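Local coordinates for EscN (Escherichia coli O127:H6, PDB 2OBL), which belongs to the P-loop NTPases of the ATP synthase alpha/beta family and is probably a component of a type III secretion system, at residues Gln53-Ala61 with Leu87-Ala97; Ala61-Gln72 with Ile259-Met269. The protein carries 1 engineered substitution. One frame throughout, in Å; residues are numbered along the deposited sequence.

Overall arrangement
Contacts 1 and 2 lie side by side, their centres 11 Å apart, and share Ala61 and helix 60-65. Along the chain their segments alternate: 53-61, 61-72, 87-97 and then 259-269, so the continuous run 53-72 is held by helix 84-94 and its C-terminal exit in contact 1 and by the 259-269 segment in contact 2. Within that run, strands 54-55 and 68-69 pair antiparallel, with Phe55 N 2.8 Å from Cys68 O. The run thereby joins early and late parts of the nucleotide-binding domain, beside the central, mainly parallel sheet.

Contact 1 (Gln53-Ala61 with Leu87-Ala97); sequences QPFILGVRA and LLGMICNGASA
This is a mainly apolar loop-on-helix contact, fastened by one backbone hydrogen bond, in which the chain between strand 54-55 and helix 60-65 lies against the last turns of helix 84-94 and its exit. The polar link runs from Ser96 N to Ile56 O, at 2.8 Å and with an N-H...O angle of 161°. The same oxygen receives a CA-H...O contact from Ala95, so two neighbouring residues of the helix exit converge on it. Next to this bond the backbones come close, with Leu57 CA 3.9 Å from Ala95 CA. Gly58 CA lies 4.4 Å from Gly94 CA, neither residue having a side chain between the two chains.

Helix 84-94 follows the glycine-rich loop that fits the P-loop pattern of this NTPase family, and Leu87 lies near that loop without touching it. Leu87 CD1 meets Val59 CG2 at 4.0 Å, the two side chains crossing at about a right angle. Val59 turns CG2 beside its own backbone N, with CG1 anti to that N (chi1 179°), and this one methyl also meets Met90 CE and Ile91 CG1. Leu57 instead lies alongside Ile91, pointing the same way, with Leu57 CD2 3.9 Å from Ile91 CG2.

Beyond the helix end, CZ of Phe55 reaches the methyls of Ala95 and Ala97, and Phe55 CE1 the carbonyl O of Ser96. Ala97 CB sits at the ring edge, near its plane, 4.2 Å from Phe55 CZ, whereas Ala95 CB and Ser96 O approach obliquely. Strand 214-222 borders the same apolar layer, through Thr216 against Phe55 and Ile218 against Ile91. The loop itself is held from the next helix, where Asp63 OD1 accepts from Leu57 N and OD2 from Gly58 N.

Contact 2 (Ala61-Gln72 with Ile259-Met269); sequences AIDGLLTCGIGQ and IDIGLSASRVM
The two backbones approach most closely at Thr67 and Met269, whose CA atoms are 4.9 Å apart, and at Leu66 and Ser266, 5.2 Å apart, whereas Ala61 and Ile259 are separated by 7.9 Å. In this P-loop NTPase domain the contact sets helix 60-65 and its exit against the chain around edge strand 265-266, which pairs with strand 242-245 of the main sheet.

Along helix 60-65 and at its exit the contact is apolar. Ile62 CG1 meets Ile259 CD1 at 3.8 Å, the side chains crossing at about a right angle, and Leu65 CD1 abuts Ile261 CD1. Leu66 spreads its two methyls along residues 264-265: CD1 packs on Ser264 CB at 3.7 Å and CD2 on the Ala265 backbone. Helix 275-290 borders this layer through Cys284 and Lys285.

Past the helix two hydrogen bonds, one of them weak, join the packing. Ser266 OG, anti to its own N (chi1 171°), donates to Thr67 O at 2.7 Å from above the carbonyl plane, while accepting weak capping bonds from Val268 N and Met269 N. The extended Met269 chain brings SD to within 3.5 Å of Thr67 N in a weak N-H...S bond. Thr67 OG1 donates to Asp63 O, back in the helix, and touches Met269 CE.

The side chain of Gln72, at the end of a type II turn from Gly69, crosses that of Val268 at a slant, Gln72 CD lying 3.6 Å from Val268 CG2. Its amide is held from within its own segment: Gly69 N donates to Gln72 OE1 at 2.9 Å, from above the amide plane.

Contact 1 (Gln53-Ala61 with Leu87-Ala97)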
ATOM      1  N   GLN A  53      11.632  -6.114 -11.617  1.00 24.38           N
ATOM      2  CA  GLN A  53      10.434  -6.330 -12.435  0.50 24.09           C
ATOM      3  C   GLN A  53       9.319  -5.426 -11.930  1.00 23.91           C
ATOM      4  O   GLN A  53       9.186  -5.249 -10.736  1.00 22.79           O
ATOM      5  CB  GLN A  53       9.977  -7.786 -12.330  0.50 24.48           C
ATOM      6  CG  GLN A  53      10.978  -8.804 -12.841  0.50 24.97           C
ATOM      7  CD  GLN A  53      11.114  -8.767 -14.346  0.50 24.92           C
ATOM      8  OE1 GLN A  53      10.301  -8.151 -15.038  0.50 25.14           O
ATOM      9  NE2 GLN A  53      12.142  -9.420 -14.861  0.50 25.38           N
ATOM     10  N   PRO A  54       8.513  -4.852 -12.840  1.00 23.23           N
ATOM     11  CA  PRO A  54       7.438  -3.991 -12.351  1.00 23.59           C
ATOM     12  C   PRO A  54       6.311  -4.783 -11.673  1.00 23.37           C
ATOM     13  O   PRO A  54       6.023  -5.926 -12.063  1.00 23.15           O
ATOM     14  CB  PRO A  54       6.927  -3.300 -13.617  1.00 23.99           C
ATOM     15  CG  PRO A  54       7.293  -4.192 -14.727  1.00 24.20           C
ATOM     16  CD  PRO A  54       8.534  -4.946 -14.312  1.00 24.58           C
ATOM     17  N   PHE A  55       5.712  -4.179 -10.651  1.00 22.28           N
ATOM     18  CA  PHE A  55       4.538  -4.743 -10.001  1.00 22.55           C
ATOM     19  C   PHE A  55       3.381  -3.823 -10.307  1.00 23.12           C
ATOM     20  O   PHE A  55       3.364  -2.667  -9.873  1.00 22.17           O
ATOM     21  CB  PHE A  55       4.737  -4.855  -8.487  1.00 22.89           C
ATOM     22  CG  PHE A  55       3.570  -5.464  -7.772  1.00 22.18           C
ATOM     23  CD1 PHE A  55       3.415  -6.846  -7.719  1.00 23.10           C
ATOM     24  CD2 PHE A  55       2.626  -4.668  -7.162  1.00 22.62           C
ATOM     25  CE1 PHE A  55       2.323  -7.418  -7.047  1.00 22.77           C
ATOM     26  CE2 PHE A  55       1.537  -5.229  -6.494  1.00 23.08           C
ATOM     27  CZ  PHE A  55       1.386  -6.600  -6.448  1.00 23.18           C
ATOM     28  N   ILE A  56       2.435  -4.327 -11.093  1.00 22.72           N
ATOM     29  CA  ILE A  56       1.351  -3.506 -11.609  1.00 23.95           C
ATOM     30  C   ILE A  56       0.204  -3.430 -10.597  1.00 24.38           C
ATOM     31  O   ILE A  56      -0.252  -4.453 -10.089  1.00 25.63           O
ATOM     32  CB  ILE A  56       0.864  -4.060 -12.984  1.00 24.23           C
ATOM     33  CG1 ILE A  56       2.039  -4.133 -13.960  1.00 25.01           C
ATOM     34  CG2 ILE A  56      -0.250  -3.207 -13.566  1.00 24.11           C
ATOM     35  CD1 ILE A  56       1.798  -5.075 -15.132  1.00 26.59           C
ATOM     36  N   LEU A  57      -0.247  -2.217 -10.289  1.00 23.97           N
ATOM     37  CA  LEU A  57      -1.331  -2.021  -9.320  1.00 24.58           C
ATOM     38  C   LEU A  57      -2.696  -1.817  -9.986  1.00 24.42           C
ATOM     39  O   LEU A  57      -3.742  -2.001  -9.358  1.00 24.58           O
ATOM     40  CB  LEU A  57      -1.031  -0.807  -8.427  1.00 24.49           C
ATOM     41  CG  LEU A  57       0.180  -0.887  -7.495  1.00 25.17           C
ATOM     42  CD1 LEU A  57       0.152   0.277  -6.505  1.00 25.65           C
ATOM     43  CD2 LEU A  57       0.212  -2.197  -6.747  1.00 25.40           C
ATOM     44  N   GLY A  58      -2.679  -1.396 -11.242  1.00 24.54           N
ATOM     45  CA  GLY A  58      -3.908  -1.035 -11.933  1.00 25.23           C
ATOM     46  C   GLY A  58      -4.384   0.340 -11.493  1.00 25.80           C
ATOM     47  O   GLY A  58      -5.588   0.617 -11.473  1.00 27.52           O
ATOM     48  N   VAL A  59      -3.434   1.191 -11.107  1.00 23.74           N
ATOM     49  CA  VAL A  59      -3.707   2.579 -10.763  1.00 22.48           C
ATOM     50  C   VAL A  59      -2.787   3.423 -11.636  1.00 22.30           C
ATOM     51  O   VAL A  59      -1.563   3.368 -11.491  1.00 21.95           O
ATOM     52  CB  VAL A  59      -3.419   2.872  -9.263  1.00 22.75           C
ATOM     53  CG1 VAL A  59      -3.688   4.337  -8.941  1.00 22.75           C
ATOM     54  CG2 VAL A  59      -4.260   1.976  -8.369  1.00 22.86           C
ATOM     55  N   ARG A  60      -3.374   4.180 -12.560  1.00 21.72           N
ATOM     56  CA  ARG A  60      -2.581   4.925 -13.548  1.00 21.54           C
ATOM     57  C   ARG A  60      -1.526   5.832 -12.950  1.00 20.75           C
ATOM     58  O   ARG A  60      -0.396   5.855 -13.412  1.00 21.29           O
ATOM     59  CB  ARG A  60      -3.482   5.744 -14.477  1.00 22.25           C
ATOM     60  CG  ARG A  60      -4.268   4.893 -15.456  1.00 23.04           C
ATOM     61  CD  ARG A  60      -4.876   5.760 -16.560  1.00 25.24           C
ATOM     62  NE  ARG A  60      -5.816   6.739 -16.017  1.00 25.83           N
ATOM     63  CZ  ARG A  60      -7.138   6.603 -16.044  1.00 25.84           C
ATOM     64  NH1 ARG A  60      -7.689   5.527 -16.591  1.00 26.25           N
ATOM     65  NH2 ARG A  60      -7.913   7.545 -15.508  1.00 25.73           N
ATOM     66  N   ALA A  61      -1.884   6.581 -11.914  1.00 21.06           N
ATOM     67  CA  ALA A  61      -0.953   7.533 -11.344  1.00 21.94           C
ATOM     68  C   ALA A  61       0.293   6.816 -10.842  1.00 22.44           C
ATOM     69  O   ALA A  61       1.405   7.308 -11.012  1.00 23.33           O
ATOM     70  CB  ALA A  61      -1.606   8.294 -10.224  1.00 22.20           C
ATOM     71  N   LEU A  87      -8.809   3.568  -2.608  1.00 13.88           N
ATOM     72  CA  LEU A  87      -7.544   3.277  -3.264  1.00 12.95           C
ATOM     73  C   LEU A  87      -7.073   1.859  -2.966  1.00 12.94           C
ATOM     74  O   LEU A  87      -6.594   1.162  -3.866  1.00 12.22           O
ATOM     75  CB  LEU A  87      -6.458   4.282  -2.868  1.00 13.02           C
ATOM     76  CG  LEU A  87      -5.076   3.995  -3.450  1.00 13.34           C
ATOM     77  CD1 LEU A  87      -5.060   4.054  -4.989  1.00 14.69           C
ATOM     78  CD2 LEU A  87      -4.039   4.970  -2.868  1.00 13.25           C
ATOM     79  N   LEU A  88      -7.196   1.430  -1.710  1.00 11.40           N
ATOM     80  CA  LEU A  88      -6.791   0.076  -1.342  1.00 12.36           C
ATOM     81  C   LEU A  88      -7.648  -0.933  -2.112  1.00 11.37           C
ATOM     82  O   LEU A  88      -7.149  -1.933  -2.587  1.00 11.78           O
ATOM     83  CB  LEU A  88      -6.951  -0.175   0.156  1.00 12.89           C
ATOM     84  CG  LEU A  88      -6.084   0.683   1.081  1.00 13.68           C
ATOM     85  CD1 LEU A  88      -6.083   0.127   2.484  1.00 13.14           C
ATOM     86  CD2 LEU A  88      -4.665   0.754   0.544  1.00 12.85           C
ATOM     87  N   GLY A  89      -8.939  -0.662  -2.214  1.00 10.98           N
ATOM     88  CA  GLY A  89      -9.819  -1.521  -3.008  1.00 11.82           C
ATOM     89  C   GLY A  89      -9.384  -1.604  -4.464  1.00 12.85           C
ATOM     90  O   GLY A  89      -9.349  -2.685  -5.056  1.00 12.44           O
ATOM     91  N   MET A  90      -9.066  -0.457  -5.055  1.00 13.43           N
ATOM     92  CA  MET A  90      -8.659  -0.425  -6.462  1.00 16.29           C
ATOM     93  C   MET A  90      -7.425  -1.278  -6.668  1.00 13.75           C
ATOM     94  O   MET A  90      -7.294  -1.999  -7.663  1.00 11.81           O
ATOM     95  CB  MET A  90      -8.343   1.003  -6.882  1.00 17.68           C
ATOM     96  CG  MET A  90      -9.567   1.852  -7.075  1.00 21.05           C
ATOM     97  SD  MET A  90      -9.086   3.527  -7.524  1.00 23.38           S
ATOM     98  CE  MET A  90      -8.073   3.229  -8.964  1.00 22.66           C
ATOM     99  N   ILE A  91      -6.511  -1.188  -5.712  1.00 12.92           N
ATOM    100  CA  ILE A  91      -5.266  -1.941  -5.790  1.00 13.07           C
ATOM    101  C   ILE A  91      -5.520  -3.448  -5.704  1.00 12.93           C
ATOM    102  O   ILE A  91      -4.991  -4.215  -6.507  1.00 13.75           O
ATOM    103  CB  ILE A  91      -4.236  -1.489  -4.707  1.00 12.42           C
ATOM    104  CG1 ILE A  91      -3.744  -0.060  -4.997  1.00 13.74           C
ATOM    105  CG2 ILE A  91      -3.059  -2.454  -4.715  1.00 13.36           C
ATOM    106  CD1 ILE A  91      -2.968   0.594  -3.831  1.00 13.51           C
ATOM    107  N   CYS A  92      -6.335  -3.879  -4.738  1.00 13.39           N
ATOM    108  CA  CYS A  92      -6.639  -5.301  -4.604  1.00 13.46           C
ATOM    109  C   CYS A  92      -7.282  -5.846  -5.876  1.00 13.57           C
ATOM    110  O   CYS A  92      -6.982  -6.958  -6.304  1.00 14.35           O
ATOM    111  CB  CYS A  92      -7.554  -5.570  -3.404  1.00 13.22           C
ATOM    112  SG  CYS A  92      -6.782  -5.355  -1.784  1.00 15.14           S
ATOM    113  N   ASN A  93      -8.146  -5.047  -6.496  1.00 13.82           N
ATOM    114  CA  ASN A  93      -8.882  -5.508  -7.672  1.00 14.69           C
ATOM    115  C   ASN A  93      -8.071  -5.410  -8.958  1.00 16.48           C
ATOM    116  O   ASN A  93      -8.342  -6.121  -9.928  1.00 16.96           O
ATOM    117  CB  ASN A  93     -10.178  -4.722  -7.807  1.00 14.54           C
ATOM    118  CG  ASN A  93     -11.152  -5.014  -6.685  1.00 14.27           C
ATOM    119  OD1 ASN A  93     -11.161  -6.109  -6.134  1.00 15.72           O
ATOM    120  ND2 ASN A  93     -11.985  -4.038  -6.349  1.00 13.30           N
ATOM    121  N   GLY A  94      -7.080  -4.522  -8.964  1.00 16.41           N
ATOM    122  CA  GLY A  94      -6.305  -4.246 -10.156  1.00 17.99           C
ATOM    123  C   GLY A  94      -4.913  -4.840 -10.174  1.00 18.66           C
ATOM    124  O   GLY A  94      -4.323  -4.981 -11.243  1.00 19.42           O
ATOM    125  N   ALA A  95      -4.384  -5.199  -9.006  1.00 18.99           N
ATOM    126  CA  ALA A  95      -2.970  -5.589  -8.909  1.00 19.20           C
ATOM    127  C   ALA A  95      -2.650  -6.919  -9.585  1.00 19.58           C
ATOM    128  O   ALA A  95      -3.476  -7.847  -9.607  1.00 18.75           O
ATOM    129  CB  ALA A  95      -2.499  -5.607  -7.454  1.00 19.52           C
ATOM    130  N   SER A  96      -1.441  -7.011 -10.133  1.00 19.68           N
ATOM    131  CA  SER A  96      -0.979  -8.266 -10.731  1.00 20.40           C
ATOM    132  C   SER A  96      -0.404  -9.202  -9.672  1.00 20.62           C
ATOM    133  O   SER A  96       0.796  -9.467  -9.639  1.00 22.24           O
ATOM    134  CB  SER A  96       0.042  -8.000 -11.833  1.00 20.79           C
ATOM    135  OG  SER A  96      -0.600  -7.463 -12.978  1.00 22.38           O
ATOM    136  N   ALA A  97      -1.274  -9.699  -8.802  1.00 20.36           N
ATOM    137  CA  ALA A  97      -0.870 -10.598  -7.735  1.00 18.57           C
ATOM    138  C   ALA A  97      -1.666 -11.885  -7.858  1.00 18.30           C
ATOM    139  O   ALA A  97      -2.843 -11.855  -8.208  1.00 17.94           O
ATOM    140  CB  ALA A  97      -1.130  -9.957  -6.378  1.00 18.82           C
TER

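Contact 2 (Ala61-Gln72 with Ile259-Met269)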
ATOM      1  N   ALA A  61      -1.884   6.581 -11.914  1.00 21.06           N
ATOM      2  CA  ALA A  61      -0.953   7.533 -11.344  1.00 21.94           C
ATOM      3  C   ALA A  61       0.293   6.816 -10.842  1.00 22.44           C
ATOM      4  O   ALA A  61       1.405   7.308 -11.012  1.00 23.33           O
ATOM      5  CB  ALA A  61      -1.606   8.294 -10.224  1.00 22.20           C
ATOM      6  N   ILE A  62       0.101   5.652 -10.226  1.00 21.87           N
ATOM      7  CA  ILE A  62       1.220   4.911  -9.628  1.00 21.60           C
ATOM      8  C   ILE A  62       1.989   4.117 -10.675  1.00 21.10           C
ATOM      9  O   ILE A  62       3.206   4.251 -10.806  1.00 20.80           O
ATOM     10  CB  ILE A  62       0.754   3.980  -8.488  1.00 21.38           C
ATOM     11  CG1 ILE A  62       0.080   4.797  -7.378  1.00 21.96           C
ATOM     12  CG2 ILE A  62       1.953   3.204  -7.899  1.00 22.17           C
ATOM     13  CD1 ILE A  62      -0.645   3.941  -6.331  1.00 22.38           C
ATOM     14  N   ASP A  63       1.277   3.296 -11.437  1.00 21.32           N
ATOM     15  CA  ASP A  63       1.911   2.510 -12.499  1.00 20.79           C
ATOM     16  C   ASP A  63       2.650   3.404 -13.501  1.00 20.70           C
ATOM     17  O   ASP A  63       3.715   3.036 -14.034  1.00 19.78           O
ATOM     18  CB  ASP A  63       0.861   1.688 -13.250  1.00 21.67           C
ATOM     19  CG  ASP A  63       0.179   0.632 -12.372  1.00 22.25           C
ATOM     20  OD1 ASP A  63       0.712   0.266 -11.305  1.00 22.44           O
ATOM     21  OD2 ASP A  63      -0.904   0.158 -12.773  1.00 22.82           O
ATOM     22  N   GLY A  64       2.071   4.571 -13.775  1.00 20.30           N
ATOM     23  CA  GLY A  64       2.657   5.502 -14.736  1.00 21.03           C
ATOM     24  C   GLY A  64       3.820   6.318 -14.197  1.00 19.63           C
ATOM     25  O   GLY A  64       4.866   6.416 -14.846  1.00 19.63           O
ATOM     26  N   LEU A  65       3.646   6.899 -13.010  1.00 19.39           N
ATOM     27  CA  LEU A  65       4.585   7.913 -12.508  1.00 19.48           C
ATOM     28  C   LEU A  65       5.421   7.488 -11.318  1.00 20.07           C
ATOM     29  O   LEU A  65       6.385   8.176 -10.969  1.00 19.67           O
ATOM     30  CB  LEU A  65       3.828   9.184 -12.113  1.00 20.09           C
ATOM     31  CG  LEU A  65       2.895   9.784 -13.163  1.00 20.25           C
ATOM     32  CD1 LEU A  65       2.180  10.990 -12.563  1.00 20.47           C
ATOM     33  CD2 LEU A  65       3.697  10.184 -14.405  1.00 20.07           C
ATOM     34  N   LEU A  66       5.031   6.399 -10.655  1.00 19.92           N
ATOM     35  CA  LEU A  66       5.668   6.006  -9.396  1.00 21.12           C
ATOM     36  C   LEU A  66       5.751   4.489  -9.343  1.00 20.90           C
ATOM     37  O   LEU A  66       5.415   3.875  -8.329  1.00 20.78           O
ATOM     38  CB  LEU A  66       4.827   6.499  -8.217  1.00 21.93           C
ATOM     39  CG  LEU A  66       4.532   7.998  -8.126  1.00 21.55           C
ATOM     40  CD1 LEU A  66       3.246   8.300  -7.304  1.00 22.69           C
ATOM     41  CD2 LEU A  66       5.744   8.692  -7.536  1.00 21.54           C
ATOM     42  N   THR A  67       6.185   3.897 -10.447  1.00 20.93           N
ATOM     43  CA  THR A  67       6.019   2.464 -10.671  1.00 20.72           C
ATOM     44  C   THR A  67       6.608   1.586  -9.579  1.00 20.54           C
ATOM     45  O   THR A  67       7.764   1.755  -9.174  1.00 19.78           O
ATOM     46  CB  THR A  67       6.619   2.047 -12.017  1.00 21.12           C
ATOM     47  OG1 THR A  67       6.312   3.049 -13.000  1.00 20.17           O
ATOM     48  CG2 THR A  67       6.069   0.703 -12.437  1.00 20.97           C
ATOM     49  N   CYS A  68       5.787   0.651  -9.110  1.00 20.70           N
ATOM     50  CA  CYS A  68       6.178  -0.278  -8.053  1.00 21.89           C
ATOM     51  C   CYS A  68       6.942  -1.442  -8.655  1.00 20.13           C
ATOM     52  O   CYS A  68       6.827  -1.708  -9.845  1.00 20.54           O
ATOM     53  CB  CYS A  68       4.953  -0.839  -7.341  1.00 22.65           C
ATOM     54  SG  CYS A  68       3.970   0.362  -6.463  1.00 27.34           S
ATOM     55  N   GLY A  69       7.691  -2.151  -7.814  1.00 18.01           N
ATOM     56  CA  GLY A  69       8.446  -3.313  -8.253  1.00 15.88           C
ATOM     57  C   GLY A  69       8.114  -4.567  -7.467  1.00 14.81           C
ATOM     58  O   GLY A  69       7.699  -4.494  -6.313  1.00 13.92           O
ATOM     59  N   ILE A  70       8.291  -5.723  -8.095  1.00 14.04           N
ATOM     60  CA  ILE A  70       8.044  -6.996  -7.409  1.00 13.55           C
ATOM     61  C   ILE A  70       9.010  -7.154  -6.238  1.00 13.42           C
ATOM     62  O   ILE A  70      10.243  -7.103  -6.416  1.00 13.08           O
ATOM     63  CB  ILE A  70       8.138  -8.197  -8.368  1.00 13.61           C
ATOM     64  CG1 ILE A  70       7.085  -8.076  -9.478  1.00 14.18           C
ATOM     65  CG2 ILE A  70       7.958  -9.500  -7.621  1.00 14.31           C
ATOM     66  CD1 ILE A  70       7.107  -9.248 -10.476  1.00 14.44           C
ATOM     67  N   GLY A  71       8.438  -7.312  -5.046  1.00 12.47           N
ATOM     68  CA  GLY A  71       9.197  -7.478  -3.805  1.00 12.03           C
ATOM     69  C   GLY A  71       9.466  -6.176  -3.054  1.00 11.74           C
ATOM     70  O   GLY A  71      10.152  -6.167  -2.043  1.00 11.97           O
ATOM     71  N   GLN A  72       8.932  -5.070  -3.564  1.00 11.91           N
ATOM     72  CA  GLN A  72       9.059  -3.774  -2.915  1.00 12.87           C
ATOM     73  C   GLN A  72       8.262  -3.734  -1.620  1.00 12.97           C
ATOM     74  O   GLN A  72       7.240  -4.421  -1.497  1.00 12.62           O
ATOM     75  CB  GLN A  72       8.519  -2.694  -3.850  1.00 13.72           C
ATOM     76  CG  GLN A  72       8.994  -1.302  -3.561  1.00 15.57           C
ATOM     77  CD  GLN A  72       8.397  -0.286  -4.506  1.00 15.53           C
ATOM     78  OE1 GLN A  72       7.523  -0.617  -5.308  1.00 14.66           O
ATOM     79  NE2 GLN A  72       8.829   0.968  -4.390  1.00 16.67           N
ATOM     80  N   ILE A 259      -3.591  11.353  -4.618  1.00 12.97           N
ATOM     81  CA  ILE A 259      -2.159  11.172  -4.492  1.00 12.64           C
ATOM     82  C   ILE A 259      -1.410  12.455  -4.846  1.00 12.86           C
ATOM     83  O   ILE A 259      -1.528  12.974  -5.958  1.00 13.18           O
ATOM     84  CB  ILE A 259      -1.648  10.038  -5.405  1.00 12.94           C
ATOM     85  CG1 ILE A 259      -2.327   8.701  -5.068  1.00 13.54           C
ATOM     86  CG2 ILE A 259      -0.144   9.941  -5.293  1.00 12.69           C
ATOM     87  CD1 ILE A 259      -2.145   7.622  -6.174  1.00 13.62           C
ATOM     88  N   ASP A 260      -0.630  12.961  -3.905  1.00 12.94           N
ATOM     89  CA  ASP A 260       0.234  14.094  -4.204  1.00 13.76           C
ATOM     90  C   ASP A 260       1.501  13.549  -4.830  1.00 13.88           C
ATOM     91  O   ASP A 260       2.325  12.941  -4.151  1.00 13.27           O
ATOM     92  CB  ASP A 260       0.556  14.870  -2.927  1.00 13.16           C
ATOM     93  CG  ASP A 260       1.330  16.154  -3.201  1.00 14.70           C
ATOM     94  OD1 ASP A 260       2.404  16.083  -3.826  1.00 13.16           O
ATOM     95  OD2 ASP A 260       0.859  17.232  -2.778  1.00 15.14           O
ATOM     96  N   ILE A 261       1.666  13.764  -6.126  1.00 14.08           N
ATOM     97  CA  ILE A 261       2.796  13.150  -6.833  1.00 14.23           C
ATOM     98  C   ILE A 261       4.153  13.646  -6.306  1.00 14.46           C
ATOM     99  O   ILE A 261       5.103  12.867  -6.186  1.00 13.82           O
ATOM    100  CB  ILE A 261       2.667  13.371  -8.359  1.00 15.12           C
ATOM    101  CG1 ILE A 261       1.289  12.895  -8.845  1.00 14.64           C
ATOM    102  CG2 ILE A 261       3.826  12.684  -9.123  1.00 15.45           C
ATOM    103  CD1 ILE A 261       1.063  11.384  -8.788  1.00 14.55           C
ATOM    104  N   GLY A 262       4.232  14.933  -5.975  1.00 14.24           N
ATOM    105  CA  GLY A 262       5.501  15.541  -5.572  1.00 14.47           C
ATOM    106  C   GLY A 262       5.984  15.065  -4.210  1.00 15.02           C
ATOM    107  O   GLY A 262       7.179  15.156  -3.895  1.00 15.53           O
ATOM    108  N   LEU A 263       5.057  14.550  -3.402  1.00 13.11           N
ATOM    109  CA  LEU A 263       5.394  14.034  -2.059  1.00 14.25           C
ATOM    110  C   LEU A 263       5.563  12.524  -2.063  1.00 14.05           C
ATOM    111  O   LEU A 263       5.878  11.915  -1.037  1.00 16.23           O
ATOM    112  CB  LEU A 263       4.283  14.378  -1.074  1.00 14.51           C
ATOM    113  CG  LEU A 263       4.150  15.852  -0.741  1.00 13.79           C
ATOM    114  CD1 LEU A 263       2.922  16.067   0.130  1.00 14.97           C
ATOM    115  CD2 LEU A 263       5.426  16.307  -0.037  1.00 14.52           C
ATOM    116  N   SER A 264       5.344  11.918  -3.221  1.00 13.52           N
ATOM    117  CA  SER A 264       5.378  10.467  -3.326  1.00 13.66           C
ATOM    118  C   SER A 264       6.650  10.093  -4.044  1.00 13.52           C
ATOM    119  O   SER A 264       7.263  10.950  -4.693  1.00 14.24           O
ATOM    120  CB  SER A 264       4.152   9.934  -4.074  1.00 13.44           C
ATOM    121  OG  SER A 264       2.944  10.255  -3.389  1.00 13.37           O
ATOM    122  N   ALA A 265       7.059   8.835  -3.934  1.00 12.65           N
ATOM    123  CA  ALA A 265       8.244   8.382  -4.654  1.00 13.89           C
ATOM    124  C   ALA A 265       8.281   6.874  -4.784  1.00 14.18           C
ATOM    125  O   ALA A 265       7.679   6.156  -4.002  1.00 15.55           O
ATOM    126  CB  ALA A 265       9.528   8.889  -3.963  1.00 14.94           C
ATOM    127  N   SER A 266       8.973   6.397  -5.808  1.00 14.15           N
ATOM    128  CA  SER A 266       9.310   4.991  -5.882  1.00 14.75           C
ATOM    129  C   SER A 266      10.806   4.888  -6.064  1.00 15.40           C
ATOM    130  O   SER A 266      11.330   5.326  -7.100  1.00 14.21           O
ATOM    131  CB  SER A 266       8.639   4.331  -7.085  1.00 15.55           C
ATOM    132  OG  SER A 266       9.155   3.024  -7.223  1.00 14.54           O
ATOM    133  N   ARG A 267      11.492   4.304  -5.081  1.00 15.32           N
ATOM    134  CA  ARG A 267      12.948   4.168  -5.158  1.00 15.66           C
ATOM    135  C   ARG A 267      13.374   3.128  -6.195  1.00 15.70           C
ATOM    136  O   ARG A 267      14.555   3.048  -6.542  1.00 16.07           O
ATOM    137  CB  ARG A 267      13.563   3.800  -3.803  1.00 15.74           C
ATOM    138  CG  ARG A 267      13.356   4.828  -2.707  1.00 15.98           C
ATOM    139  CD  ARG A 267      14.134   4.442  -1.452  1.00 16.20           C
ATOM    140  NE  ARG A 267      15.583   4.598  -1.632  1.00 18.58           N
ATOM    141  CZ  ARG A 267      16.261   5.682  -1.258  1.00 17.95           C
ATOM    142  NH1 ARG A 267      15.624   6.688  -0.680  1.00 17.13           N
ATOM    143  NH2 ARG A 267      17.575   5.749  -1.444  1.00 19.40           N
ATOM    144  N   VAL A 268      12.419   2.327  -6.667  1.00 14.48           N
ATOM    145  CA  VAL A 268      12.737   1.223  -7.579  1.00 14.48           C
ATOM    146  C   VAL A 268      12.315   1.479  -9.025  1.00 14.06           C
ATOM    147  O   VAL A 268      12.695   0.737  -9.919  1.00 14.82           O
ATOM    148  CB  VAL A 268      12.129  -0.129  -7.112  1.00 14.36           C
ATOM    149  CG1 VAL A 268      12.483  -0.427  -5.634  1.00 14.47           C
ATOM    150  CG2 VAL A 268      10.618  -0.173  -7.347  1.00 13.67           C
ATOM    151  N   MET A 269      11.495   2.503  -9.247  1.00 14.93           N
ATOM    152  CA  MET A 269      10.953   2.766 -10.576  1.00 14.25           C
ATOM    153  C   MET A 269      11.999   2.753 -11.680  1.00 14.32           C
ATOM    154  O   MET A 269      11.810   2.111 -12.712  1.00 13.73           O
ATOM    155  CB  MET A 269      10.218   4.100 -10.604  1.00 14.41           C
ATOM    156  CG  MET A 269       9.722   4.492 -11.997  1.00 13.76           C
ATOM    157  SD  MET A 269       8.614   5.900 -11.934  1.00 14.90           S
ATOM    158  CE  MET A 269       8.086   5.937 -13.663  1.00 13.92           C
TER